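UPF0237 protein SP_0238 (Streptococcus pneumoniae, PDB 1ZPV) is of unknown function but, as a homodimeric ACT-domain protein, probably belongs to the small-molecule-sensing regulatory modules built on this fold. Local coordinates at residues C[5-10]-C[48-53]; C[11-16]-C[41-46]; C[27-32]-C[63-68]. All coordinates share one frame; numbering follows the deposited sequence. Where two conformers were deposited one is given.

How the interactions relate
All three contacts lie within one ACT domain, a four-stranded antiparallel sheet with two helices on one face. Interactions 1 and 2 follow the same strand pair, 4-12 with 44-53: 5-10 with 48-53 forms the buried middle, and 11-16 with 41-46 its end and the loops beyond, their centres about 18 Å apart. Both touch the second subunit. Interaction 3 is where the helices approach each other above the sheet, its centre about 10 Å from that of interaction 1, and I8 CD1 meets F66 CZ at 3.5 Å. Interactions 2 and 3 do not touch. A bound potassium ion lies about 11 Å from the side chain of I7.

Interaction 1 of 3, residues C[5-10]-C[48-53]; sequences KAIITV and MAVVSS
K5 lies beside S52 at one end of an antiparallel ladder that runs through A6-V51, I7-V50 and I8-A49 to T9-M48. The lysine chain first leaves the sheet and then folds back over the neighbouring strand. Its CB sits 4.0 Å from V51 O. CG, placed anti to the backbone N (chi1 -165°), comes closer to that same V51 O and skirts V50 CG1. Bends at chi3 and chi4 then bring CE over S52 CB, and NZ ends 3.5 Å from S52 CB. The polar partner of this ammonium is D34, which forms a salt bridge with NZ while also accepting a hydrogen bond from S52 OG, so one carboxylate ties the two strands together.

Four backbone bonds join the strands in two hydrogen-bonded pairs. A6 and V51 exchange bonds, A6 N to V51 O at 2.9 Å; I8 and A49 do likewise, and I8 N to A49 O is the shortest at 2.7 Å and almost straight (177° at the hydrogen).

The side chains of A6, I8, A49 and V51 face the helices. There the I8 chain crosses V51 at roughly a right angle, its CD1 resting 3.8 Å from both V51 CG1 and V51 CG2, with I26 and F66 packing on I8 from the two helices. On the other face I7 and V50 lie side by side, I7 CG1 4.0 Å from V50 CG2, and V11 and L41 of the second subunit pack on this pair.

Bonded backbones with apolar groups on both faces make these the central strands of the ACT sheet, one face closed by the protein's own helices and the other by its dimer partner; the ammonium of K5, partly exposed at the end of the ladder, is probably balanced by D34.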
# COMPACT_ATOMS: atom_id res chain seq x y z
N LYS C 5 -12.33 -8.49 17.14
CA LYS C 5 -12.09 -8.33 15.70
C LYS C 5 -10.69 -7.78 15.55
O LYS C 5 -10.26 -6.95 16.37
CB LYS C 5 -13.09 -7.36 15.07
CG LYS C 5 -13.15 -7.41 13.55
CD LYS C 5 -14.48 -6.86 13.00
CE LYS C 5 -15.57 -7.94 12.88
NZ LYS C 5 -15.20 -9.09 11.96
N ALA C 6 -10.00 -8.20 14.48
CA ALA C 6 -8.62 -7.80 14.23
C ALA C 6 -8.27 -7.81 12.76
O ALA C 6 -8.91 -8.49 11.96
CB ALA C 6 -7.64 -8.72 14.99
N ILE C 7 -7.19 -7.12 12.42
CA ILE C 7 -6.68 -7.12 11.05
C ILE C 7 -5.27 -7.70 11.11
O ILE C 7 -4.45 -7.23 11.89
CB ILE C 7 -6.65 -5.69 10.44
CG1 ILE C 7 -8.08 -5.07 10.43
CG2 ILE C 7 -6.12 -5.74 9.02
CD1 ILE C 7 -8.46 -4.35 11.73
N ILE C 8 -5.03 -8.75 10.33
CA ILE C 8 -3.75 -9.43 10.29
C ILE C 8 -3.08 -9.10 8.97
O ILE C 8 -3.69 -9.16 7.89
CB ILE C 8 -3.92 -10.97 10.40
CG1 ILE C 8 -4.59 -11.35 11.73
CG2 ILE C 8 -2.56 -11.72 10.15
CD1 ILE C 8 -4.80 -12.93 11.94
N THR C 9 -1.81 -8.77 9.05
CA THR C 9 -1.10 -8.45 7.83
C THR C 9 0.17 -9.29 7.78
O THR C 9 0.82 -9.56 8.82
CB THR C 9 -0.82 -6.94 7.69
OG1 THR C 9 -0.09 -6.49 8.81
CG2 THR C 9 -2.11 -6.15 7.70
N VAL C 10 0.50 -9.74 6.58
CA VAL C 10 1.61 -10.65 6.39
C VAL C 10 2.48 -10.18 5.22
O VAL C 10 1.95 -9.77 4.17
CB VAL C 10 1.08 -12.10 6.04
CG1 VAL C 10 2.25 -13.04 5.79
CG2 VAL C 10 0.12 -12.63 7.14
N MSE C 48 -3.63 -10.01 3.65
CA MSE C 48 -4.27 -9.35 4.77
C MSE C 48 -5.57 -10.08 5.05
O MSE C 48 -6.21 -10.60 4.11
CB MSE C 48 -4.48 -7.88 4.45
CG MSE C 48 -3.15 -7.11 4.45
SE MSE C 48 -3.37 -5.20 4.33
CE MSE C 48 -1.78 -4.60 5.07
N ALA C 49 -5.92 -10.18 6.33
CA ALA C 49 -7.13 -10.89 6.74
C ALA C 49 -7.78 -10.16 7.90
O ALA C 49 -7.09 -9.62 8.78
CB ALA C 49 -6.84 -12.33 7.14
N VAL C 50 -9.09 -10.14 7.88
CA VAL C 50 -9.86 -9.61 8.99
C VAL C 50 -10.45 -10.83 9.64
O VAL C 50 -11.10 -11.65 8.97
CB VAL C 50 -10.98 -8.62 8.53
CG1 VAL C 50 -12.00 -8.35 9.69
CG2 VAL C 50 -10.37 -7.30 8.06
N VAL C 51 -10.20 -10.94 10.94
CA VAL C 51 -10.55 -12.12 11.71
C VAL C 51 -11.40 -11.67 12.90
O VAL C 51 -11.39 -10.49 13.29
CB VAL C 51 -9.24 -12.89 12.15
CG1 VAL C 51 -8.45 -13.39 10.86
CG2 VAL C 51 -8.36 -12.00 13.07
N SER C 52 -12.18 -12.59 13.44
CA SER C 52 -13.03 -12.29 14.61
C SER C 52 -13.28 -13.54 15.44
O SER C 52 -13.05 -14.70 14.99
CB SER C 52 -14.37 -11.68 14.15
OG SER C 52 -15.11 -12.64 13.41
N SER C 53 -13.73 -13.30 16.67
CA SER C 53 -14.15 -14.36 17.57
C SER C 53 -15.36 -13.86 18.34
O SER C 53 -15.49 -12.67 18.59
CB SER C 53 -13.04 -14.68 18.56
OG SER C 53 -13.42 -15.76 19.43

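Interaction 2 of 3, residues C[11-16]-C[41-46]; sequences VGKDKS and LDEYFT
The end of the central strand pair of the ACT sheet, where strand 4-12 runs out into a loop and a type II' turn from L41 to Y44 leads into strand 44-53, brings G12 against F45. These two residues exchange backbone hydrogen bonds, G12 N to F45 O at 3.1 Å and F45 N to G12 O at 2.8 Å. G12 O also lies at the edge of the Y44 ring, near its plane.

Beyond G12 the chain turns across the strand, and K15 meets the F45 ring. K15 CB stands over one face in a CH-pi contact, 3.5 Å from the F45 ring centroid and 21° off the ring normal, while K15 CE reaches F45 CE1 at 3.6 Å. F45 points to the helix side of the sheet, and with CG anti to the backbone N (chi1 177°) its ring lies against K15, where I18 and V19 of helix 18-28 touch it too. F45 also follows the turn of a beta hairpin, strands 32-41 and 44-53, which is closed by L41 N bonding to Y44 O and Y44 N to L41 O.

K13 bends at chi2, chi3 and chi4, which curls its chain past Y44: CD approaches Y44 CE1 at 3.2 Å, and NZ makes a salt bridge with E43 OE1 that is weak as a hydrogen bond, at 3.1 Å. The stronger partner of this ammonium is E86 of the second subunit. E43 OE2 in turn pairs with K5 of the second subunit, and E43 CG lies against one face of the Y44 ring.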
# COMPACT_ATOMS: atom_id res chain seq x y z
N VAL C 11 3.80 -10.22 5.43
CA VAL C 11 4.79 -9.84 4.43
C VAL C 11 5.90 -10.86 4.45
O VAL C 11 6.44 -11.19 5.53
CB VAL C 11 5.47 -8.45 4.71
CG1 VAL C 11 6.45 -8.09 3.53
CG2 VAL C 11 4.45 -7.38 4.90
N GLY C 12 6.26 -11.34 3.27
CA GLY C 12 7.43 -12.18 3.11
C GLY C 12 7.92 -12.15 1.68
O GLY C 12 7.33 -11.50 0.83
N LYS C 13 8.98 -12.91 1.41
CA LYS C 13 9.60 -12.92 0.07
C LYS C 13 8.88 -13.85 -0.91
O LYS C 13 8.82 -13.57 -2.11
CB LYS C 13 11.07 -13.37 0.17
CG LYS C 13 12.04 -12.36 0.71
CD LYS C 13 11.85 -10.95 0.15
CE LYS C 13 12.33 -10.78 -1.28
NZ LYS C 13 13.78 -11.04 -1.41
N ASP C 14 8.38 -14.97 -0.40
CA ASP C 14 7.86 -16.05 -1.25
C ASP C 14 6.47 -16.41 -0.82
O ASP C 14 6.14 -16.37 0.37
CB ASP C 14 8.76 -17.27 -1.16
CG ASP C 14 10.16 -17.02 -1.68
OD1 ASP C 14 10.31 -16.62 -2.87
OD2 ASP C 14 11.12 -17.22 -0.90
N LYS C 15 5.63 -16.74 -1.79
CA LYS C 15 4.25 -17.05 -1.44
C LYS C 15 4.07 -18.52 -1.09
O LYS C 15 3.06 -18.90 -0.52
CB LYS C 15 3.32 -16.68 -2.59
CG LYS C 15 3.51 -17.47 -3.85
CD LYS C 15 2.37 -17.19 -4.84
CE LYS C 15 1.04 -17.07 -4.13
NZ LYS C 15 -0.08 -17.66 -4.92
N SER C 16 5.03 -19.36 -1.49
CA SER C 16 4.87 -20.80 -1.30
C SER C 16 4.48 -21.16 0.14
O SER C 16 5.17 -20.79 1.07
CB SER C 16 6.13 -21.57 -1.72
OG SER C 16 5.82 -22.95 -1.61
N LEU C 41 3.63 -7.73 -4.21
CA LEU C 41 3.87 -6.30 -4.09
C LEU C 41 5.37 -6.14 -4.23
O LEU C 41 6.12 -6.59 -3.35
CB LEU C 41 3.38 -5.78 -2.72
CG LEU C 41 3.36 -4.29 -2.44
CD1 LEU C 41 2.26 -3.60 -3.19
CD2 LEU C 41 3.29 -4.02 -0.90
N ASP C 42 5.82 -5.55 -5.34
CA ASP C 42 7.27 -5.53 -5.66
C ASP C 42 7.80 -6.99 -5.56
O ASP C 42 7.23 -7.88 -6.16
CB ASP C 42 8.02 -4.50 -4.78
CG ASP C 42 9.46 -4.23 -5.25
OD1 ASP C 42 9.65 -3.57 -6.27
OD2 ASP C 42 10.40 -4.70 -4.58
N GLU C 43 8.84 -7.26 -4.77
CA GLU C 43 9.43 -8.60 -4.74
C GLU C 43 8.85 -9.47 -3.60
O GLU C 43 9.38 -10.54 -3.31
CB GLU C 43 10.95 -8.50 -4.59
CG GLU C 43 11.40 -7.70 -3.34
CD GLU C 43 12.91 -7.73 -3.09
OE1 GLU C 43 13.54 -8.74 -3.46
OE2 GLU C 43 13.46 -6.73 -2.53
N TYR C 44 7.77 -8.99 -2.99
CA TYR C 44 7.21 -9.60 -1.76
C TYR C 44 5.81 -10.19 -1.99
O TYR C 44 5.10 -9.76 -2.89
CB TYR C 44 7.16 -8.53 -0.64
CG TYR C 44 8.50 -7.87 -0.45
CD1 TYR C 44 9.54 -8.52 0.18
CD2 TYR C 44 8.73 -6.60 -0.97
CE1 TYR C 44 10.79 -7.92 0.31
CE2 TYR C 44 9.93 -6.00 -0.85
CZ TYR C 44 10.96 -6.64 -0.21
OH TYR C 44 12.14 -5.98 -0.13
N PHE C 45 5.47 -11.20 -1.20
CA PHE C 45 4.13 -11.75 -1.16
C PHE C 45 3.47 -11.16 0.07
O PHE C 45 4.08 -11.14 1.14
CB PHE C 45 4.15 -13.28 -1.05
CG PHE C 45 2.77 -13.86 -0.92
CD1 PHE C 45 1.88 -13.78 -2.00
CD2 PHE C 45 2.33 -14.44 0.27
CE1 PHE C 45 0.59 -14.28 -1.89
CE2 PHE C 45 0.99 -14.96 0.38
CZ PHE C 45 0.15 -14.86 -0.69
N THR C 46 2.25 -10.67 -0.08
CA THR C 46 1.56 -10.04 1.02
C THR C 46 0.13 -10.59 1.15
O THR C 46 -0.48 -10.98 0.16
CB THR C 46 1.49 -8.53 0.86
OG1 THR C 46 0.51 -8.22 -0.13
CG2 THR C 46 2.87 -7.94 0.45

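Interaction 3 of 3, residues C[27-32]-C[63-68]; sequences AELGLN and RNEFEA
L29 and F66 run antiparallel alongside each other where the two helices of the ACT domain's alpha/beta sandwich lie over the sheet. L29 CD1 reaches the far end of the ring, 3.5 Å from F66 CZ, and approaches it obliquely. L31, just beyond, comes to the ring's edge instead: its CD1 lies near the ring plane, 4.4 Å from F66 CE1. Helix 18-28 ends just before L29, in a Schellman motif whose G30 sits between the two leucines; G30 takes a positive phi (67°), G30 N bonds back to A27 O, and L29 and L31, on either side of G30 in the chain, both meet F66. The ring also packs on I26 of helix 18-28 and on I8, I77 and I79 of the sheet, which makes F66 a common apolar partner of both layers.

Toward the outer side, the E28 and E65 side chains are roughly perpendicular, with carboxylate planes 55° apart. Each chain leaves anti to its own N and bends at chi2, which brings the carboxylates near each other. Their like charges are probably offset by K25, whose NZ makes salt bridges to both E28 OE2 and E65 OE2, two oxygens that stand 4.1 Å apart.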
# COMPACT_ATOMS: atom_id res chain seq x y z
N ALA C 27 -7.37 -20.74 12.03
CA ALA C 27 -8.33 -21.78 12.42
C ALA C 27 -7.91 -22.52 13.72
O ALA C 27 -8.75 -22.77 14.59
CB ALA C 27 -8.56 -22.77 11.27
N GLU C 28 -6.61 -22.82 13.88
CA GLU C 28 -6.10 -23.47 15.11
C GLU C 28 -6.38 -22.62 16.35
O GLU C 28 -6.72 -23.13 17.43
CB GLU C 28 -4.59 -23.78 15.01
CG GLU C 28 -3.93 -24.27 16.35
CD GLU C 28 -2.47 -23.76 16.54
OE1 GLU C 28 -1.54 -24.46 16.07
OE2 GLU C 28 -2.26 -22.67 17.12
N LEU C 29 -6.29 -21.30 16.17
CA LEU C 29 -6.58 -20.36 17.24
C LEU C 29 -8.07 -20.14 17.47
O LEU C 29 -8.43 -19.32 18.31
CB LEU C 29 -5.89 -19.03 16.94
CG LEU C 29 -4.35 -19.07 17.07
CD1 LEU C 29 -3.82 -17.81 16.45
CD2 LEU C 29 -3.79 -19.22 18.51
N GLY C 30 -8.90 -20.84 16.68
CA GLY C 30 -10.36 -20.77 16.73
C GLY C 30 -10.92 -19.43 16.28
O GLY C 30 -12.00 -19.04 16.75
N LEU C 31 -10.21 -18.74 15.39
CA LEU C 31 -10.67 -17.43 14.90
C LEU C 31 -11.39 -17.60 13.55
O LEU C 31 -11.06 -18.51 12.77
CB LEU C 31 -9.54 -16.42 14.80
CG LEU C 31 -8.65 -16.22 16.04
CD1 LEU C 31 -7.46 -15.34 15.67
CD2 LEU C 31 -9.46 -15.60 17.18
N ASN C 32 -12.41 -16.78 13.32
CA ASN C 32 -13.07 -16.71 11.99
C ASN C 32 -12.34 -15.80 10.98
O ASN C 32 -11.92 -14.72 11.35
CB ASN C 32 -14.50 -16.17 12.16
CG ASN C 32 -15.28 -16.99 13.13
OD1 ASN C 32 -15.42 -18.20 12.95
ND2 ASN C 32 -15.77 -16.35 14.18
N ARG C 63 -0.29 -11.46 19.49
CA ARG C 63 0.77 -10.75 18.80
C ARG C 63 2.02 -11.61 18.86
O ARG C 63 2.67 -11.85 17.84
CB ARG C 63 1.00 -9.36 19.39
CG ARG C 63 -0.13 -8.39 19.14
CD ARG C 63 0.21 -6.96 19.51
NE ARG C 63 0.22 -6.72 20.96
CZ ARG C 63 1.32 -6.77 21.73
NH1 ARG C 63 2.50 -7.05 21.19
NH2 ARG C 63 1.23 -6.52 23.04
N ASN C 64 2.34 -12.09 20.06
CA ASN C 64 3.51 -12.95 20.24
C ASN C 64 3.41 -14.24 19.45
O ASN C 64 4.38 -14.66 18.82
CB ASN C 64 3.75 -13.28 21.73
CG ASN C 64 4.52 -12.16 22.46
OD1 ASN C 64 4.92 -11.17 21.85
ND2 ASN C 64 4.70 -12.33 23.76
N GLU C 65 2.25 -14.87 19.53
CA GLU C 65 2.03 -16.15 18.85
C GLU C 65 2.10 -16.03 17.32
O GLU C 65 2.72 -16.89 16.65
CB GLU C 65 0.70 -16.74 19.30
CG GLU C 65 0.36 -18.05 18.66
CD GLU C 65 1.04 -19.25 19.33
OE1 GLU C 65 1.94 -19.09 20.20
OE2 GLU C 65 0.63 -20.36 18.96
N PHE C 66 1.51 -14.98 16.76
CA PHE C 66 1.59 -14.76 15.31
C PHE C 66 3.01 -14.44 14.82
O PHE C 66 3.44 -14.94 13.79
CB PHE C 66 0.56 -13.71 14.86
CG PHE C 66 -0.81 -14.29 14.59
CD1 PHE C 66 -1.91 -13.92 15.35
CD2 PHE C 66 -1.01 -15.19 13.57
CE1 PHE C 66 -3.20 -14.46 15.05
CE2 PHE C 66 -2.26 -15.74 13.28
CZ PHE C 66 -3.35 -15.38 14.01
N GLU C 67 3.74 -13.66 15.59
CA GLU C 67 5.12 -13.33 15.26
C GLU C 67 5.98 -14.60 15.33
O GLU C 67 6.82 -14.87 14.45
CB GLU C 67 5.64 -12.22 16.17
CG GLU C 67 7.15 -11.99 16.10
CD GLU C 67 7.59 -10.78 16.89
OE1 GLU C 67 7.55 -10.82 18.15
OE2 GLU C 67 7.99 -9.79 16.24
N ALA C 68 5.78 -15.40 16.36
CA ALA C 68 6.53 -16.65 16.48
C ALA C 68 6.19 -17.62 15.33
O ALA C 68 7.11 -18.25 14.77
CB ALA C 68 6.27 -17.31 17.84